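Local coordinates for protein negative regulator of ofd1 (Schizosaccharomyces pombe, PDB 3MSV) that inhibits the prolyl hydroxylase-like regulator Ofd1, stabilises the transcription factor domain Sre1N, serves as a nuclear import adaptor and is required for correct translation termination, at residues A[67-72]-A[117-122]; A[83-88]-A[128-133]; A[112-117]-A[163-168]; A[225-230]-A[265-270]. All blocks are in the same frame, centred on the assembly; numbering follows the deposited sequence.

Contact 1: A[67-72]-A[117-122]; sequences SQLWGL and HAAYSS
Trp70 of helix 64-81 lays its indole against Ala119 of helix 114-129. CB of Trp70 leaves the backbone to the side, and the ring then swings toward the partner helix. CG and CD1 come over the methyl of Ala119. NE1 follows, 3.3 Å from Ala119 CB, and CE2 is almost as near. The methyl thus sits over one face of the five-membered ring, 3.4 Å from its centroid and 17° off the normal, a CH-pi contact. Further out, CZ2 of Trp70 lies 3.8 Å from Ala118 CB, which comes in at the ring edge. CH2 of Trp70 reaches obliquely to Ser122 OG at 3.8 Å. That hydroxyl, turned beside its backbone N (chi1 -56°), is occupied: Ser122 OG donates to Ala118 O at 2.7 Å, and the same oxygen takes Ser122 N from the opposite face of its plane. Beside the indole, Leu69 CD1 touches Ala119 CB at 3.9 Å. The axes of the two short helix segments come within 9.3 Å, with 21° between their directions. A leucine in place of Trp70 would probably uncover the Ala119 methyl and leave Asp115 O without its indole N-H. The small alanines let the flat ring come close, while Trp70 NE1 donates to Asp115 O, so a buried apolar contact carries one satisfied polar group.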
loop_
_atom_site.group_PDB
_atom_site.type_symbol
_atom_site.label_atom_id
_atom_site.label_comp_id
_atom_site.label_asym_id
_atom_site.label_seq_id
_atom_site.Cartn_x
_atom_site.Cartn_y
_atom_site.Cartn_z
ATOM N N SER A 67 15.544 21.300 2.273
ATOM C CA SER A 67 15.584 20.664 0.979
ATOM C C SER A 67 16.718 19.635 0.938
ATOM O O SER A 67 16.584 18.550 0.349
ATOM C CB SER A 67 15.789 21.715 -0.102
ATOM O OG SER A 67 16.070 21.103 -1.349
ATOM N N GLN A 68 17.844 19.964 1.565
ATOM C CA GLN A 68 18.985 19.054 1.486
ATOM C C GLN A 68 18.916 17.859 2.448
ATOM O O GLN A 68 19.495 16.818 2.155
ATOM C CB GLN A 68 20.319 19.805 1.542
ATOM C CG GLN A 68 20.632 20.552 0.220
ATOM C CD GLN A 68 20.529 19.650 -1.035
ATOM O OE1 GLN A 68 21.087 18.536 -1.097
ATOM N NE2 GLN A 68 19.812 20.142 -2.042
ATOM N N LEU A 69 18.184 17.987 3.559
ATOM C CA LEU A 69 17.831 16.811 4.366
ATOM C C LEU A 69 17.124 15.790 3.506
ATOM O O LEU A 69 17.520 14.629 3.435
ATOM C CB LEU A 69 16.850 17.174 5.468
ATOM C CG LEU A 69 17.286 17.182 6.919
ATOM C CD1 LEU A 69 16.040 17.069 7.782
ATOM C CD2 LEU A 69 18.296 16.064 7.215
ATOM N N TRP A 70 16.027 16.232 2.904
ATOM C CA TRP A 70 15.273 15.417 1.961
ATOM C C TRP A 70 16.155 14.792 0.894
ATOM O O TRP A 70 16.002 13.625 0.575
ATOM C CB TRP A 70 14.114 16.215 1.337
ATOM C CG TRP A 70 12.915 16.106 2.197
ATOM C CD1 TRP A 70 12.426 17.052 3.083
ATOM C CD2 TRP A 70 12.060 14.963 2.319
ATOM N NE1 TRP A 70 11.314 16.553 3.730
ATOM C CE2 TRP A 70 11.072 15.277 3.284
ATOM C CE3 TRP A 70 12.031 13.706 1.707
ATOM C CZ2 TRP A 70 10.073 14.375 3.640
ATOM C CZ3 TRP A 70 11.035 12.811 2.064
ATOM C CH2 TRP A 70 10.072 13.150 3.020
ATOM N N GLY A 71 17.100 15.547 0.348
ATOM C CA GLY A 71 17.991 14.970 -0.654
ATOM C C GLY A 71 18.754 13.752 -0.115
ATOM O O GLY A 71 18.892 12.726 -0.810
ATOM N N LEU A 72 19.265 13.858 1.105
ATOM C CA LEU A 72 19.958 12.738 1.724
ATOM C C LEU A 72 19.008 11.540 1.856
ATOM O O LEU A 72 19.389 10.407 1.576
ATOM C CB LEU A 72 20.512 13.127 3.108
ATOM C CG LEU A 72 21.654 14.152 3.156
ATOM C CD1 LEU A 72 21.969 14.506 4.613
ATOM C CD2 LEU A 72 22.919 13.615 2.462
ATOM N N HIS A 117 10.357 17.798 9.959
ATOM C CA HIS A 117 9.930 16.671 10.789
ATOM C C HIS A 117 9.602 15.431 9.951
ATOM O O HIS A 117 9.853 14.297 10.389
ATOM C CB HIS A 117 8.748 17.086 11.661
ATOM C CG HIS A 117 9.097 18.140 12.660
ATOM N ND1 HIS A 117 8.819 19.479 12.466
ATOM C CD2 HIS A 117 9.750 18.061 13.839
ATOM C CE1 HIS A 117 9.270 20.177 13.492
ATOM N NE2 HIS A 117 9.839 19.336 14.339
ATOM N N ALA A 118 9.056 15.661 8.758
ATOM C CA ALA A 118 8.723 14.614 7.795
ATOM C C ALA A 118 9.952 13.858 7.285
ATOM O O ALA A 118 9.952 12.616 7.257
ATOM C CB ALA A 118 7.929 15.195 6.607
ATOM N N ALA A 119 10.993 14.602 6.891
ATOM C CA ALA A 119 12.256 13.991 6.500
ATOM C C ALA A 119 12.903 13.216 7.658
ATOM O O ALA A 119 13.370 12.087 7.491
ATOM C CB ALA A 119 13.233 15.070 5.957
ATOM N N TYR A 120 12.950 13.838 8.826
ATOM C CA TYR A 120 13.544 13.205 10.008
ATOM C C TYR A 120 12.731 11.926 10.354
ATOM O O TYR A 120 13.302 10.866 10.606
ATOM C CB TYR A 120 13.497 14.194 11.184
ATOM C CG TYR A 120 14.409 13.883 12.365
ATOM C CD1 TYR A 120 14.636 14.838 13.353
ATOM C CD2 TYR A 120 15.026 12.655 12.487
ATOM C CE1 TYR A 120 15.445 14.566 14.432
ATOM C CE2 TYR A 120 15.844 12.374 13.552
ATOM C CZ TYR A 120 16.050 13.335 14.520
ATOM O OH TYR A 120 16.871 13.062 15.585
ATOM N N SER A 121 11.405 12.033 10.357
ATOM C CA SER A 121 10.562 10.882 10.635
ATOM C C SER A 121 10.822 9.749 9.644
ATOM O O SER A 121 10.957 8.582 10.059
ATOM C CB SER A 121 9.064 11.265 10.631
ATOM O OG SER A 121 8.267 10.102 10.714
ATOM N N SER A 122 10.904 10.097 8.352
ATOM C CA SER A 122 11.172 9.127 7.278
ATOM C C SER A 122 12.541 8.453 7.465
ATOM O O SER A 122 12.685 7.241 7.288
ATOM C CB SER A 122 11.083 9.785 5.889
ATOM O OG SER A 122 9.833 10.426 5.665
#

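Contact 2: A[83-88]-A[128-133]; sequences DDIDAS and SELFEI
Asp86, which touches Ile133, has a backbone oxygen gripped by two donors: Asp86 O takes hydrogen bonds from Arg137 NH2 and Ser90 OG. Its side chain crosses that of Ile133 at about a right angle, with Asp86 OD2 3.3 Å from Ile133 CG2. Ile85 and Ile133 reach toward each other tip to tip between the start of helix 85-104 and the short helix 131-134. Their closest carbons are modelled too near to be trusted, so the pair marks the direction of packing and not its tightness. Ile85 CD1 also lies 4.0 Å from Leu130 CB, but the placing of this methyl, and so the distance, is less sure. Ser88 OG sits anti to the backbone N (chi1 -175°), where Leu130 CD1 meets it at 3.7 Å. The same hydroxyl bonds to Ser76 O of helix 64-81.

The contact lies where helix 64-81 ends, in a Schellman motif with Asp83 as C-prime residue, and helix 85-104 begins. Asp84 is the N-cap, and Ala87 N donates to Asp84 OD1 at 3.2 Å, from well above the carboxylate plane. On the other segment, Leu130 leaves helical angles and stands at the N-cap position of helix 131-134. Val89 touches both Leu130 and Ile133. The link across the two segments is therefore largely apolar, while Ser88 OG and Asp86 O find their hydrogen bonds outside it.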
loop_
_atom_site.group_PDB
_atom_site.type_symbol
_atom_site.label_atom_id
_atom_site.label_comp_id
_atom_site.label_asym_id
_atom_site.label_seq_id
_atom_site.Cartn_x
_atom_site.Cartn_y
_atom_site.Cartn_z
ATOM N N ASP A 83 19.856 -1.852 -4.437
ATOM C CA ASP A 83 20.222 -2.939 -3.529
ATOM C C ASP A 83 21.567 -2.806 -2.815
ATOM O O ASP A 83 22.166 -3.805 -2.439
ATOM C CB ASP A 83 20.166 -4.296 -4.235
ATOM C CG ASP A 83 20.121 -5.445 -3.244
ATOM O OD1 ASP A 83 19.249 -5.408 -2.332
ATOM O OD2 ASP A 83 20.969 -6.366 -3.356
ATOM N N ASP A 84 22.045 -1.583 -2.627
ATOM C CA ASP A 84 23.220 -1.368 -1.798
ATOM C C ASP A 84 22.736 -0.874 -0.447
ATOM O O ASP A 84 22.691 0.336 -0.183
ATOM C CB ASP A 84 24.147 -0.336 -2.421
ATOM C CG ASP A 84 25.431 -0.153 -1.622
ATOM O OD1 ASP A 84 25.520 -0.682 -0.481
ATOM O OD2 ASP A 84 26.363 0.502 -2.149
ATOM N N ILE A 85 22.367 -1.800 0.416
ATOM C CA ILE A 85 21.668 -1.397 1.617
ATOM C C ILE A 85 22.587 -0.837 2.704
ATOM O O ILE A 85 22.152 -0.038 3.535
ATOM C CB ILE A 85 20.714 -2.510 2.148
ATOM C CG1 ILE A 85 21.217 -3.101 3.438
ATOM C CG2 ILE A 85 20.385 -3.552 1.063
ATOM C CD1 ILE A 85 20.518 -2.478 4.633
ATOM N N ASP A 86 23.857 -1.230 2.683
ATOM C CA ASP A 86 24.853 -0.615 3.577
ATOM C C ASP A 86 25.004 0.879 3.290
ATOM O O ASP A 86 25.106 1.682 4.209
ATOM C CB ASP A 86 26.208 -1.313 3.450
ATOM C CG ASP A 86 26.174 -2.711 3.990
ATOM O OD1 ASP A 86 26.248 -3.658 3.175
ATOM O OD2 ASP A 86 26.009 -2.874 5.219
ATOM N N ALA A 87 24.996 1.240 2.018
ATOM C CA ALA A 87 25.090 2.640 1.630
ATOM C C ALA A 87 23.780 3.333 1.972
ATOM O O ALA A 87 23.771 4.510 2.368
ATOM C CB ALA A 87 25.393 2.784 0.149
ATOM N N SER A 88 22.676 2.603 1.835
ATOM C CA SER A 88 21.392 3.184 2.140
ATOM C C SER A 88 21.341 3.500 3.621
ATOM O O SER A 88 20.903 4.572 4.020
ATOM C CB SER A 88 20.226 2.275 1.736
ATOM O OG SER A 88 19.007 2.948 1.962
ATOM N N SER A 128 14.186 1.499 10.953
ATOM C CA SER A 128 13.369 0.325 11.303
ATOM C C SER A 128 13.281 -0.624 10.102
ATOM O O SER A 128 13.469 -1.840 10.232
ATOM C CB SER A 128 11.973 0.713 11.823
ATOM O OG SER A 128 11.082 1.071 10.769
ATOM N N GLU A 129 13.019 -0.073 8.931
ATOM C CA GLU A 129 12.920 -0.876 7.733
ATOM C C GLU A 129 14.194 -1.671 7.459
ATOM O O GLU A 129 14.140 -2.812 7.019
ATOM C CB GLU A 129 12.624 0.020 6.529
ATOM C CG GLU A 129 12.621 -0.729 5.196
ATOM C CD GLU A 129 12.318 0.183 4.007
ATOM O OE1 GLU A 129 12.373 1.429 4.161
ATOM O OE2 GLU A 129 12.036 -0.346 2.908
ATOM N N LEU A 130 15.350 -1.068 7.696
ATOM C CA LEU A 130 16.589 -1.721 7.325
ATOM C C LEU A 130 17.309 -2.192 8.558
ATOM O O LEU A 130 18.533 -2.325 8.557
ATOM C CB LEU A 130 17.479 -0.737 6.575
ATOM C CG LEU A 130 16.806 -0.104 5.366
ATOM C CD1 LEU A 130 17.701 0.958 4.778
ATOM C CD2 LEU A 130 16.481 -1.176 4.332
ATOM N N PHE A 131 16.550 -2.421 9.618
ATOM C CA PHE A 131 17.122 -2.667 10.927
ATOM C C PHE A 131 18.116 -3.813 11.012
ATOM O O PHE A 131 19.047 -3.754 11.810
ATOM C CB PHE A 131 16.024 -2.884 11.953
ATOM C CG PHE A 131 16.497 -2.724 13.353
ATOM C CD1 PHE A 131 16.657 -3.822 14.176
ATOM C CD2 PHE A 131 16.816 -1.473 13.843
ATOM C CE1 PHE A 131 17.098 -3.670 15.456
ATOM C CE2 PHE A 131 17.246 -1.319 15.131
ATOM C CZ PHE A 131 17.396 -2.413 15.939
ATOM N N GLU A 132 17.900 -4.859 10.229
ATOM C CA GLU A 132 18.795 -6.017 10.202
ATOM C C GLU A 132 20.258 -5.604 9.957
ATOM O O GLU A 132 21.177 -6.140 10.575
ATOM C CB GLU A 132 18.352 -7.003 9.118
ATOM C CG GLU A 132 17.160 -7.831 9.524
ATOM C CD GLU A 132 17.515 -8.900 10.566
ATOM O OE1 GLU A 132 18.448 -9.704 10.307
ATOM O OE2 GLU A 132 16.861 -8.935 11.640
ATOM N N ILE A 133 20.457 -4.651 9.054
ATOM C CA ILE A 133 21.778 -4.065 8.809
ATOM C C ILE A 133 22.069 -2.873 9.736
ATOM O O ILE A 133 23.173 -2.735 10.261
ATOM C CB ILE A 133 21.895 -3.599 7.360
ATOM C CG1 ILE A 133 21.493 -4.730 6.418
ATOM C CG2 ILE A 133 23.316 -3.127 7.051
ATOM C CD1 ILE A 133 22.465 -5.875 6.420
#

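Contact 3: A[112-117]-A[163-168]; sequences LPKDFH and GNESRL
Two helix N-termini meet here, those of helix 114-129 and helix 166-189, and Lys114 and Asp115 of the first lie on the turn that leads into the second. The Lys114 chain runs along Glu165, pointing the same way, with Lys114 CD 3.3 Å from Glu165 CB. Lys114 CB lies 3.5 Å from Asn164 O and 4.0 Å from Leu168 CG. A bend at the last torsion (chi4 78°) turns NZ back to the loop, where it bonds to Ala161 O and weakly to Gly163 O. Water 1 joins Lys114 NZ, again weakly, to Glu165 OE1. Replacing Lys114 with an alanine would probably leave Ala161 O without its ammonium donor and open a gap alongside Glu165 CB.

Asp115 works through water. Its OD2 takes water 2 and water 3, which also approach Asn164 O and Asn164 OD1 respectively. Water 2 accepts from Leu168 N, and water 3 from Arg167 N at 3.0 Å. Asp115 OD2 also rests 3.4 Å from Arg167 CD. The guanidinium is turned 62° from the carboxylate and forms its salt bridge with Asp225. No N-H of it points at Asp115, whose charge lies near but beyond a salt bridge; water 3 connects Arg167 NH1 to Asp115 OD2. Water 4 couples Asp115 N to Asn164 O. Asn164 OD1 takes Ser166 N at 3.0 Å, a capping bond, and Gly163 adopts angles that call for glycine. This is a hydrated junction of two helix starts, one of them capped by asparagine, within an all-helical repeat fold.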
loop_
_atom_site.group_PDB
_atom_site.type_symbol
_atom_site.label_atom_id
_atom_site.label_comp_id
_atom_site.label_asym_id
_atom_site.label_seq_id
_atom_site.Cartn_x
_atom_site.Cartn_y
_atom_site.Cartn_z
ATOM N N LEU A 112 10.974 25.412 12.478
ATOM C CA LEU A 112 11.298 24.343 11.525
ATOM C C LEU A 112 10.000 23.844 10.876
ATOM O O LEU A 112 9.028 23.591 11.573
ATOM C CB LEU A 112 11.986 23.187 12.267
ATOM C CG LEU A 112 13.516 23.015 12.297
ATOM C CD1 LEU A 112 14.323 24.079 11.539
ATOM C CD2 LEU A 112 14.035 22.810 13.716
ATOM N N PRO A 113 9.977 23.737 9.532
ATOM C CA PRO A 113 8.747 23.413 8.805
ATOM C C PRO A 113 8.341 21.961 9.005
ATOM O O PRO A 113 9.165 21.153 9.444
ATOM C CB PRO A 113 9.131 23.626 7.334
ATOM C CG PRO A 113 10.578 23.510 7.300
ATOM C CD PRO A 113 11.090 24.031 8.616
ATOM N N LYS A 114 7.090 21.642 8.680
ATOM C CA LYS A 114 6.598 20.265 8.693
ATOM C C LYS A 114 7.517 19.344 7.897
ATOM O O LYS A 114 7.796 18.230 8.322
ATOM C CB LYS A 114 5.189 20.184 8.097
ATOM C CG LYS A 114 4.130 20.878 8.907
ATOM C CD LYS A 114 2.731 20.543 8.365
ATOM C CE LYS A 114 1.685 20.953 9.395
ATOM N NZ LYS A 114 1.447 22.419 9.365
ATOM N N ASP A 115 8.009 19.833 6.764
ATOM C CA ASP A 115 8.883 19.036 5.907
ATOM C C ASP A 115 10.178 18.601 6.593
ATOM O O ASP A 115 10.783 17.610 6.187
ATOM C CB ASP A 115 9.207 19.755 4.609
ATOM C CG ASP A 115 8.064 19.704 3.597
ATOM O OD1 ASP A 115 8.220 20.357 2.547
ATOM O OD2 ASP A 115 7.036 19.015 3.820
ATOM N N PHE A 116 10.611 19.341 7.619
ATOM C CA PHE A 116 11.794 18.932 8.374
ATOM C C PHE A 116 11.465 17.726 9.231
ATOM O O PHE A 116 12.208 16.757 9.258
ATOM C CB PHE A 116 12.271 20.055 9.293
ATOM C CG PHE A 116 13.232 19.592 10.354
ATOM C CD1 PHE A 116 14.597 19.553 10.099
ATOM C CD2 PHE A 116 12.763 19.184 11.607
ATOM C CE1 PHE A 116 15.503 19.120 11.079
ATOM C CE2 PHE A 116 13.646 18.747 12.606
ATOM C CZ PHE A 116 15.024 18.720 12.344
ATOM N N HIS A 117 10.357 17.798 9.959
ATOM C CA HIS A 117 9.930 16.671 10.789
ATOM C C HIS A 117 9.602 15.431 9.951
ATOM O O HIS A 117 9.853 14.297 10.389
ATOM C CB HIS A 117 8.748 17.086 11.661
ATOM C CG HIS A 117 9.097 18.140 12.660
ATOM N ND1 HIS A 117 8.819 19.479 12.466
ATOM C CD2 HIS A 117 9.750 18.061 13.839
ATOM C CE1 HIS A 117 9.270 20.177 13.492
ATOM N NE2 HIS A 117 9.839 19.336 14.339
ATOM N N GLY A 163 4.070 25.344 7.379
ATOM C CA GLY A 163 4.431 24.831 6.064
ATOM C C GLY A 163 3.519 23.748 5.541
ATOM O O GLY A 163 2.684 23.203 6.269
ATOM N N ASN A 164 3.696 23.424 4.266
ATOM C CA ASN A 164 2.909 22.388 3.613
ATOM C C ASN A 164 3.002 21.080 4.396
ATOM O O ASN A 164 4.090 20.680 4.847
ATOM C CB ASN A 164 3.411 22.197 2.180
ATOM C CG ASN A 164 2.611 21.159 1.408
ATOM O OD1 ASN A 164 2.955 19.971 1.402
ATOM N ND2 ASN A 164 1.511 21.600 0.778
ATOM N N GLU A 165 1.874 20.396 4.542
ATOM C CA GLU A 165 1.816 19.209 5.383
ATOM C C GLU A 165 1.874 17.871 4.632
ATOM O O GLU A 165 1.924 16.811 5.255
ATOM C CB GLU A 165 0.575 19.284 6.276
ATOM C CG GLU A 165 -0.695 18.874 5.604
ATOM C CD GLU A 165 -1.851 19.823 5.904
ATOM O OE1 GLU A 165 -1.907 20.393 7.030
ATOM O OE2 GLU A 165 -2.702 20.000 4.998
ATOM N N SER A 166 1.880 17.900 3.304
ATOM C CA SER A 166 1.833 16.651 2.528
ATOM C C SER A 166 2.845 15.578 2.911
ATOM O O SER A 166 2.485 14.415 3.161
ATOM C CB SER A 166 1.960 16.943 1.041
ATOM O OG SER A 166 0.731 17.486 0.612
ATOM N N ARG A 167 4.113 15.956 2.955
ATOM C CA ARG A 167 5.148 14.997 3.280
ATOM C C ARG A 167 4.979 14.464 4.691
ATOM O O ARG A 167 5.212 13.282 4.929
ATOM C CB ARG A 167 6.522 15.609 3.063
ATOM C CG ARG A 167 6.777 15.889 1.591
ATOM C CD ARG A 167 7.972 16.837 1.346
ATOM N NE ARG A 167 8.336 16.820 -0.068
ATOM C CZ ARG A 167 7.634 17.415 -1.035
ATOM N NH1 ARG A 167 6.533 18.114 -0.751
ATOM N NH2 ARG A 167 8.042 17.315 -2.298
ATOM N N LEU A 168 4.534 15.322 5.612
ATOM C CA LEU A 168 4.300 14.920 7.003
ATOM C C LEU A 168 3.174 13.908 7.066
ATOM O O LEU A 168 3.280 12.892 7.742
ATOM C CB LEU A 168 3.918 16.143 7.848
ATOM C CG LEU A 168 4.398 16.428 9.287
ATOM C CD1 LEU A 168 3.263 16.805 10.263
ATOM C CD2 LEU A 168 5.449 15.487 9.906
HETATM O O HOH W 1 -0.684 22.924 6.798
HETATM O O HOH W 2 5.028 18.192 5.224
HETATM O O HOH W 3 5.184 18.597 2.152
HETATM O O HOH W 4 6.692 21.888 5.414
#

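Contact 4: A[225-230]-A[265-270]; sequences DALTPD and WLKSVV
Pro229 packs against Val269 and Trp265 through apolar contacts. Pro229 CG touches Val269 CG1 at 3.7 Å, the two side chains meeting at a slant. Pro229 CB lies 4.2 Å from Trp265 CZ3. Leu227, with CG anti to the backbone N (chi1 -151°), sends CD1 to Lys267 CG at 3.6 Å and over the backbone of Ser268.

Carbonyl oxygens make the second group. Pro229 O comes obliquely to the Trp265 ring, 3.4 Å from CZ3. Leu227 O is 3.3 Å from Ser268 CB and also makes a CA-H...O contact with Ser268 CA.

Hydrogen bonds form the third. Water 5 donates to Leu227 O and to Ser268 O, at 2.7 Å for the latter, and so bridges the two backbones. Ser268 OG, placed between the backbone N and the carbonyl carbon (chi1 71°), donates to Trp265 O at 2.7 Å. The hydroxyl is thus turned back on its own chain, with Pro229 CG beside it. Leu227 is the centre of an inverse gamma turn.

The loop between helices 198-217 and 235-244 here packs on the C-terminal part of helix 251-267. Helix 276-302 covers Trp265 and Val269, and Tyr236 of helix 235-244 meets the Trp265 ring.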
loop_
_atom_site.group_PDB
_atom_site.type_symbol
_atom_site.label_atom_id
_atom_site.label_comp_id
_atom_site.label_asym_id
_atom_site.label_seq_id
_atom_site.Cartn_x
_atom_site.Cartn_y
_atom_site.Cartn_z
ATOM N N ASP A 225 6.807 15.022 -4.888
ATOM C CA ASP A 225 7.753 13.986 -5.296
ATOM C C ASP A 225 8.133 12.947 -4.258
ATOM O O ASP A 225 8.700 11.934 -4.605
ATOM C CB ASP A 225 8.996 14.581 -5.951
ATOM C CG ASP A 225 9.769 15.476 -5.024
ATOM O OD1 ASP A 225 10.714 16.126 -5.517
ATOM O OD2 ASP A 225 9.438 15.539 -3.813
ATOM N N ALA A 226 7.815 13.174 -2.991
ATOM C CA ALA A 226 8.023 12.145 -1.980
ATOM C C ALA A 226 6.988 11.009 -2.098
ATOM O O ALA A 226 7.157 9.950 -1.482
ATOM C CB ALA A 226 7.985 12.757 -0.593
ATOM N N LEU A 227 5.932 11.249 -2.878
ATOM C CA LEU A 227 4.848 10.302 -3.102
ATOM C C LEU A 227 5.211 9.349 -4.228
ATOM O O LEU A 227 4.736 9.472 -5.358
ATOM C CB LEU A 227 3.567 11.066 -3.470
ATOM C CG LEU A 227 2.142 10.572 -3.162
ATOM C CD1 LEU A 227 1.305 10.254 -4.402
ATOM C CD2 LEU A 227 2.088 9.448 -2.160
ATOM N N THR A 228 6.070 8.392 -3.913
ATOM C CA THR A 228 6.565 7.475 -4.894
ATOM C C THR A 228 5.924 6.136 -4.575
ATOM O O THR A 228 5.457 5.922 -3.454
ATOM C CB THR A 228 8.088 7.327 -4.790
ATOM O OG1 THR A 228 8.406 6.765 -3.515
ATOM C CG2 THR A 228 8.795 8.669 -4.954
ATOM N N PRO A 229 5.905 5.231 -5.562
ATOM C CA PRO A 229 5.460 3.859 -5.340
ATOM C C PRO A 229 6.235 3.194 -4.192
ATOM O O PRO A 229 5.640 2.473 -3.381
ATOM C CB PRO A 229 5.768 3.168 -6.679
ATOM C CG PRO A 229 5.770 4.275 -7.692
ATOM C CD PRO A 229 6.290 5.489 -6.963
ATOM N N ASP A 230 7.542 3.427 -4.124
ATOM C CA ASP A 230 8.350 2.945 -3.008
ATOM C C ASP A 230 7.755 3.408 -1.690
ATOM O O ASP A 230 7.568 2.622 -0.769
ATOM C CB ASP A 230 9.784 3.495 -3.081
ATOM C CG ASP A 230 10.520 3.380 -1.726
ATOM O OD1 ASP A 230 10.618 2.222 -1.246
ATOM O OD2 ASP A 230 10.975 4.424 -1.141
ATOM N N TRP A 265 -1.964 4.950 -4.982
ATOM C CA TRP A 265 -1.093 4.240 -5.889
ATOM C C TRP A 265 -1.081 4.922 -7.258
ATOM O O TRP A 265 -0.021 5.153 -7.829
ATOM C CB TRP A 265 -1.509 2.783 -6.034
ATOM C CG TRP A 265 -1.070 1.904 -4.887
ATOM C CD1 TRP A 265 -1.870 1.279 -3.963
ATOM C CD2 TRP A 265 0.284 1.551 -4.553
ATOM N NE1 TRP A 265 -1.087 0.543 -3.081
ATOM C CE2 TRP A 265 0.235 0.704 -3.425
ATOM C CE3 TRP A 265 1.524 1.862 -5.107
ATOM C CZ2 TRP A 265 1.382 0.170 -2.846
ATOM C CZ3 TRP A 265 2.667 1.331 -4.525
ATOM C CH2 TRP A 265 2.587 0.495 -3.408
ATOM N N LEU A 266 -2.268 5.236 -7.770
ATOM C CA LEU A 266 -2.400 5.845 -9.085
ATOM C C LEU A 266 -1.713 7.201 -9.105
ATOM O O LEU A 266 -0.913 7.504 -10.000
ATOM C CB LEU A 266 -3.877 5.976 -9.441
ATOM C CG LEU A 266 -4.594 5.017 -10.406
ATOM C CD1 LEU A 266 -4.097 3.590 -10.359
ATOM C CD2 LEU A 266 -6.124 5.091 -10.205
ATOM N N LYS A 267 -2.002 8.026 -8.106
ATOM C CA LYS A 267 -1.377 9.334 -8.036
ATOM C C LYS A 267 0.146 9.294 -8.020
ATOM O O LYS A 267 0.793 10.172 -8.593
ATOM C CB LYS A 267 -1.877 10.122 -6.827
ATOM C CG LYS A 267 -1.217 11.487 -6.726
ATOM C CD LYS A 267 -2.218 12.552 -6.437
ATOM C CE LYS A 267 -2.870 12.358 -5.109
ATOM N NZ LYS A 267 -3.545 13.612 -4.759
ATOM N N SER A 268 0.737 8.298 -7.366
ATOM C CA SER A 268 2.194 8.254 -7.292
ATOM C C SER A 268 2.833 8.160 -8.685
ATOM O O SER A 268 4.054 8.304 -8.835
ATOM C CB SER A 268 2.673 7.100 -6.409
ATOM O OG SER A 268 2.468 5.838 -7.025
ATOM N N VAL A 269 2.008 7.915 -9.699
ATOM C CA VAL A 269 2.522 7.733 -11.055
ATOM C C VAL A 269 1.642 8.361 -12.159
ATOM O O VAL A 269 1.682 7.899 -13.290
ATOM C CB VAL A 269 2.716 6.209 -11.386
ATOM C CG1 VAL A 269 3.606 5.529 -10.366
ATOM C CG2 VAL A 269 1.358 5.494 -11.468
ATOM N N VAL A 270 0.850 9.394 -11.855
ATOM C CA VAL A 270 -0.009 9.979 -12.901
ATOM C C VAL A 270 0.747 10.831 -13.887
ATOM O O VAL A 270 0.310 10.996 -15.017
ATOM C CB VAL A 270 -1.163 10.868 -12.381
ATOM C CG1 VAL A 270 -2.482 10.091 -12.400
ATOM C CG2 VAL A 270 -0.828 11.503 -11.040
HETATM O O HOH W 5 6.476 9.054 -8.029
#

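Overall arrangement
Helix 114-129 joins contacts 1, 2 and 3. Contacts 1 and 3 share His117, and their centres lie 9 Å apart. Trp70 NE1 of contact 1 probably donates to Asp115 O of contact 3 at 2.7 Å, and Ala118 packs on Arg167 and Leu168. Contact 2 sits further along that helix, its centre about 17 Å from that of contact 1 and about 25 Å from that of contact 3. Contact 4 follows later in the chain. It is tied to contact 3 by the salt bridge from Arg167 NH2 to Asp225 OD2, 2.7 Å. Ala226 also packs against Trp70 and Arg167, so residues 225-230 touch both contact 1 and contact 3, but not contact 2.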